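Local coordinates for CooT (Carboxydothermus hydrogenoformans, PDB 6FAN), which probably serves as a nickel chaperone in the maturation of carbon monoxide dehydrogenase, at residues Cys2-Ala6 and Leu18-Asp22; Glu15-Glu19 and Arg40-Lys44. All blocks are in the same frame, centred on the assembly; numbering follows the deposited sequence.

Contact 1: residues Cys2-Ala6 and Leu18-Asp22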
# COMPACT_ATOMS: atom_id res chain seq x y z
N CYS E 2 -8.28 8.82 3.38
CA CYS E 2 -8.64 9.17 2.01
C CYS E 2 -7.86 8.40 0.90
O CYS E 2 -6.75 7.87 1.07
CB CYS E 2 -8.58 10.70 1.78
SG CYS E 2 -10.17 11.54 1.97
N GLU E 3 -8.53 8.36 -0.23
CA GLU E 3 -8.02 7.85 -1.47
C GLU E 3 -6.75 8.57 -1.88
O GLU E 3 -6.55 9.77 -1.70
CB GLU E 3 -9.09 7.98 -2.56
CG GLU E 3 -10.61 7.96 -2.22
CD GLU E 3 -11.08 9.26 -1.60
OE1 GLU E 3 -11.77 9.24 -0.56
OE2 GLU E 3 -10.86 10.32 -2.23
N ALA E 4 -5.82 7.81 -2.46
CA ALA E 4 -4.45 8.30 -2.78
C ALA E 4 -4.33 8.02 -4.30
O ALA E 4 -5.04 7.13 -4.83
CB ALA E 4 -3.50 7.40 -2.06
N SER E 5 -3.49 8.82 -4.97
CA SER E 5 -3.20 8.57 -6.35
C SER E 5 -2.06 7.58 -6.53
O SER E 5 -1.02 7.66 -5.82
CB SER E 5 -2.86 9.90 -7.02
OG SER E 5 -4.03 10.69 -7.08
N ALA E 6 -2.22 6.65 -7.51
CA ALA E 6 -1.11 5.75 -7.86
C ALA E 6 -0.29 6.29 -9.04
O ALA E 6 -0.87 6.72 -10.04
CB ALA E 6 -1.68 4.38 -8.20
N LEU E 18 -3.68 6.09 -11.71
CA LEU E 18 -5.07 6.05 -11.27
C LEU E 18 -5.27 6.98 -10.05
O LEU E 18 -4.49 6.93 -9.09
CB LEU E 18 -5.51 4.60 -10.94
CG LEU E 18 -7.02 4.39 -10.74
CD1 LEU E 18 -7.81 4.76 -12.01
CD2 LEU E 18 -7.44 3.01 -10.23
N GLU E 19 -6.28 7.81 -10.10
CA GLU E 19 -6.55 8.74 -9.04
C GLU E 19 -7.58 8.18 -8.12
O GLU E 19 -8.39 7.37 -8.48
CB GLU E 19 -7.00 10.12 -9.58
CG GLU E 19 -5.99 10.92 -10.41
CD GLU E 19 -6.19 12.45 -10.45
OE1 GLU E 19 -7.01 12.94 -11.20
OE2 GLU E 19 -5.48 13.19 -9.77
N ARG E 20 -7.46 8.56 -6.88
CA ARG E 20 -8.47 8.22 -5.83
C ARG E 20 -8.64 6.72 -5.66
O ARG E 20 -9.78 6.24 -5.52
CB ARG E 20 -9.79 8.96 -6.00
CG ARG E 20 -9.52 10.44 -6.34
CD ARG E 20 -10.77 11.15 -6.54
NE ARG E 20 -11.33 11.54 -5.26
CZ ARG E 20 -12.37 12.37 -5.12
NH1 ARG E 20 -12.92 12.98 -6.19
NH2 ARG E 20 -12.85 12.64 -3.91
N VAL E 21 -7.52 6.01 -5.59
CA VAL E 21 -7.50 4.58 -5.35
C VAL E 21 -8.04 4.28 -3.96
O VAL E 21 -7.63 4.92 -2.94
CB VAL E 21 -6.03 4.02 -5.41
CG1 VAL E 21 -5.99 2.49 -5.15
CG2 VAL E 21 -5.46 4.34 -6.81
N ASP E 22 -8.99 3.35 -3.90
CA ASP E 22 -9.48 2.86 -2.64
C ASP E 22 -8.79 1.53 -2.33
O ASP E 22 -8.02 1.44 -1.35
CB ASP E 22 -11.00 2.70 -2.68
CG ASP E 22 -11.56 2.10 -1.39
OD1 ASP E 22 -10.88 2.00 -0.36
OD2 ASP E 22 -12.69 1.64 -1.40
O HOH W 1 -6.29 10.68 -5.74
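Leu18 O is approached by two groups of the facing strand. Ala6 N donates a hydrogen bond to Leu18 O over 2.8 Å. Ser5 CA adds a C-H...O contact to the same oxygen. The two segments belong to an antiparallel beta hairpin of strands 4-10 and 13-27, which carries a beta bulge here. Ala6 pairs with Leu18 and Ala4 with Val21, so Ser5 alone faces both Glu19 and Arg20. Val21 N binds Ala4 O at 2.8 Å, whereas the return bonds Ala4 N to Val21 O and Leu18 N to Ala6 O are weak. The chain turns a corner at Glu19 and Arg20, and Arg20 takes a left-handed backbone conformation (phi 60°). Ala4, Ala6 and Val21 turn their side chains to one buried face. There Val21 CG2 meets Ala6 CB at 4.0 Å, and Leu33 and Ile57 of the flanking strands pack beside them.

Glu3 and Arg20 run side by side, pointing the same way, with Glu3 CB against the Arg20 backbone. A bend at chi3 of Arg20 (82°) swings the guanidinium toward Glu3. Glu3 OE2 lies at its edge, in plane, 3.3 Å from Arg20 NE, with Arg20 NH2 slightly farther. Both bonds of this salt bridge are weak, the carboxylate is turned 49° from the guanidinium plane, and Glu3 is poorly ordered. Asp22 OD1 accepts a hydrogen bond from Val53 N of the second subunit, which joins the strand after the corner to that subunit. At the bulge a water bridges the strands, 2.6 Å from Ser5 OG and accepting from Arg20 N at 2.7 Å.

Contact 2: residues Glu15-Glu19 and Arg40-Lys44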
# COMPACT_ATOMS: atom_id res chain seq x y z
N GLU E 15 4.37 8.96 -13.75
CA GLU E 15 3.14 9.12 -14.50
C GLU E 15 1.98 8.70 -13.64
O GLU E 15 1.98 7.60 -13.12
CB GLU E 15 3.13 8.21 -15.73
CG GLU E 15 4.40 7.49 -16.09
CD GLU E 15 4.25 6.96 -17.55
OE1 GLU E 15 3.20 6.29 -17.81
OE2 GLU E 15 5.13 7.26 -18.45
N LEU E 16 0.96 9.56 -13.57
CA LEU E 16 -0.28 9.22 -12.94
C LEU E 16 -0.89 7.97 -13.57
O LEU E 16 -1.02 7.89 -14.78
CB LEU E 16 -1.25 10.39 -13.01
CG LEU E 16 -2.61 10.15 -12.38
CD1 LEU E 16 -2.45 10.08 -10.85
CD2 LEU E 16 -3.56 11.27 -12.87
N PHE E 17 -1.22 6.98 -12.74
CA PHE E 17 -1.82 5.75 -13.24
C PHE E 17 -3.30 5.67 -12.91
O PHE E 17 -4.10 5.25 -13.76
CB PHE E 17 -1.07 4.51 -12.73
CG PHE E 17 -1.65 3.21 -13.21
CD1 PHE E 17 -1.52 2.82 -14.55
CD2 PHE E 17 -2.30 2.37 -12.33
CE1 PHE E 17 -2.06 1.61 -15.00
CE2 PHE E 17 -2.82 1.12 -12.75
CZ PHE E 17 -2.69 0.75 -14.08
N LEU E 18 -3.68 6.09 -11.71
CA LEU E 18 -5.07 6.05 -11.27
C LEU E 18 -5.27 6.98 -10.05
O LEU E 18 -4.49 6.93 -9.09
CB LEU E 18 -5.51 4.60 -10.94
CG LEU E 18 -7.02 4.39 -10.74
CD1 LEU E 18 -7.81 4.76 -12.01
CD2 LEU E 18 -7.44 3.01 -10.23
N GLU E 19 -6.28 7.81 -10.10
CA GLU E 19 -6.55 8.74 -9.04
C GLU E 19 -7.58 8.18 -8.12
O GLU E 19 -8.39 7.37 -8.48
CB GLU E 19 -7.00 10.12 -9.58
CG GLU E 19 -5.99 10.92 -10.41
CD GLU E 19 -6.19 12.45 -10.45
OE1 GLU E 19 -7.01 12.94 -11.20
OE2 GLU E 19 -5.48 13.19 -9.77
N ARG E 40 -11.65 0.08 -12.31
CA ARG E 40 -10.58 -0.88 -11.98
C ARG E 40 -9.50 -0.90 -13.03
O ARG E 40 -9.79 -0.77 -14.21
CB ARG E 40 -11.15 -2.28 -11.79
CG ARG E 40 -12.14 -2.36 -10.66
CD ARG E 40 -13.01 -3.59 -10.76
NE ARG E 40 -13.89 -3.63 -9.60
CZ ARG E 40 -14.73 -4.62 -9.30
NH1 ARG E 40 -14.85 -5.68 -10.11
NH2 ARG E 40 -15.43 -4.57 -8.20
N LYS E 41 -8.25 -1.07 -12.60
CA LYS E 41 -7.11 -1.25 -13.50
C LYS E 41 -6.13 -2.22 -12.89
O LYS E 41 -5.97 -2.25 -11.66
CB LYS E 41 -6.35 0.07 -13.71
CG LYS E 41 -7.06 1.14 -14.55
CD LYS E 41 -5.94 2.13 -14.95
CE LYS E 41 -6.50 3.38 -15.63
NZ LYS E 41 -5.33 4.22 -15.97
N VAL E 42 -5.50 -3.05 -13.72
CA VAL E 42 -4.54 -4.05 -13.29
C VAL E 42 -3.17 -3.67 -13.86
O VAL E 42 -3.07 -3.27 -15.03
CB VAL E 42 -4.90 -5.47 -13.79
CG1 VAL E 42 -3.92 -6.49 -13.22
CG2 VAL E 42 -6.32 -5.85 -13.38
N ILE E 43 -2.11 -3.80 -13.06
CA ILE E 43 -0.77 -3.53 -13.56
C ILE E 43 0.24 -4.48 -12.96
O ILE E 43 0.24 -4.69 -11.74
CB ILE E 43 -0.35 -2.02 -13.33
CG1 ILE E 43 1.02 -1.74 -13.98
CG2 ILE E 43 -0.36 -1.64 -11.84
CD1 ILE E 43 1.28 -0.24 -14.09
N LYS E 44 1.09 -5.07 -13.80
CA LYS E 44 2.20 -5.91 -13.34
C LYS E 44 3.28 -4.99 -12.81
O LYS E 44 4.03 -4.41 -13.58
CB LYS E 44 2.72 -6.88 -14.41
CG LYS E 44 1.77 -7.99 -14.76
CD LYS E 44 2.36 -8.99 -15.74
CE LYS E 44 1.23 -9.71 -16.46
NZ LYS E 44 1.50 -11.15 -16.60
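The Phe17 ring is held between Lys41 and Ile43, one on each face. Phe17 keeps CG anti to its backbone N (chi1 -180°), which reaches the ring across to strand 40-43. Lys41 comes from that strand in the other direction, and its chain slides past the ring. Lys41 CD lies 4.0 Å from the Phe17 ring centroid in a CH-pi contact, toward the rim. Beyond CG the lysine is fully extended, so its ammonium reaches the backbone of Phe17. There Lys41 NZ donates to Phe17 O at 2.7 Å, nearly in line with the C=O bond. The same NZ stands over the ring face, 4.5 Å from the Phe17 centroid, in a cation-pi interaction. On the opposite face Ile43 CD1 makes a second CH-pi contact, 4.1 Å from the centroid of Phe17. Ile43 CB also touches Phe17 CZ at 3.7 Å. Leu18 CD1 touches Lys41 CE, the two side chains crossing at a slant. A methionine in place of Lys41 would probably leave Phe17 O without this donor and remove the cation from the ring face. Phe17 and Leu18 both face Ala6 of strand 4-10 in a classic beta bulge. Strand 40-43 pairs instead with strand 30-35, so the two segments meet through side chains. Leu33 of strand 30-35 packs on Phe17 and Leu18. Ile43 extends the apolar packing to Ile8 of strand 4-10 and Leu59 of strand 56-61.

In the fold
The centres of contact 1 and contact 2 lie about 9 Å apart. Both use strand 13-27 and share Leu18 and Glu19. Along the chain, 2-6 comes first, then 15-19 and 18-22, which overlap, and 40-44 last. Contact 1 joins adjacent strands of the mixed sheet, while contact 2 links side chains of strands that are not neighbours in it. They meet at the classic bulge opposite Ala6, where Ala6 O probably accepts a hydrogen bond from Phe17 N at 2.7 Å. Before the corner, strand 13-27 pairs with 4-10 and packs toward 40-43; after it, the chain goes on beside strand 30-35. Only contact 1 also touches the second subunit.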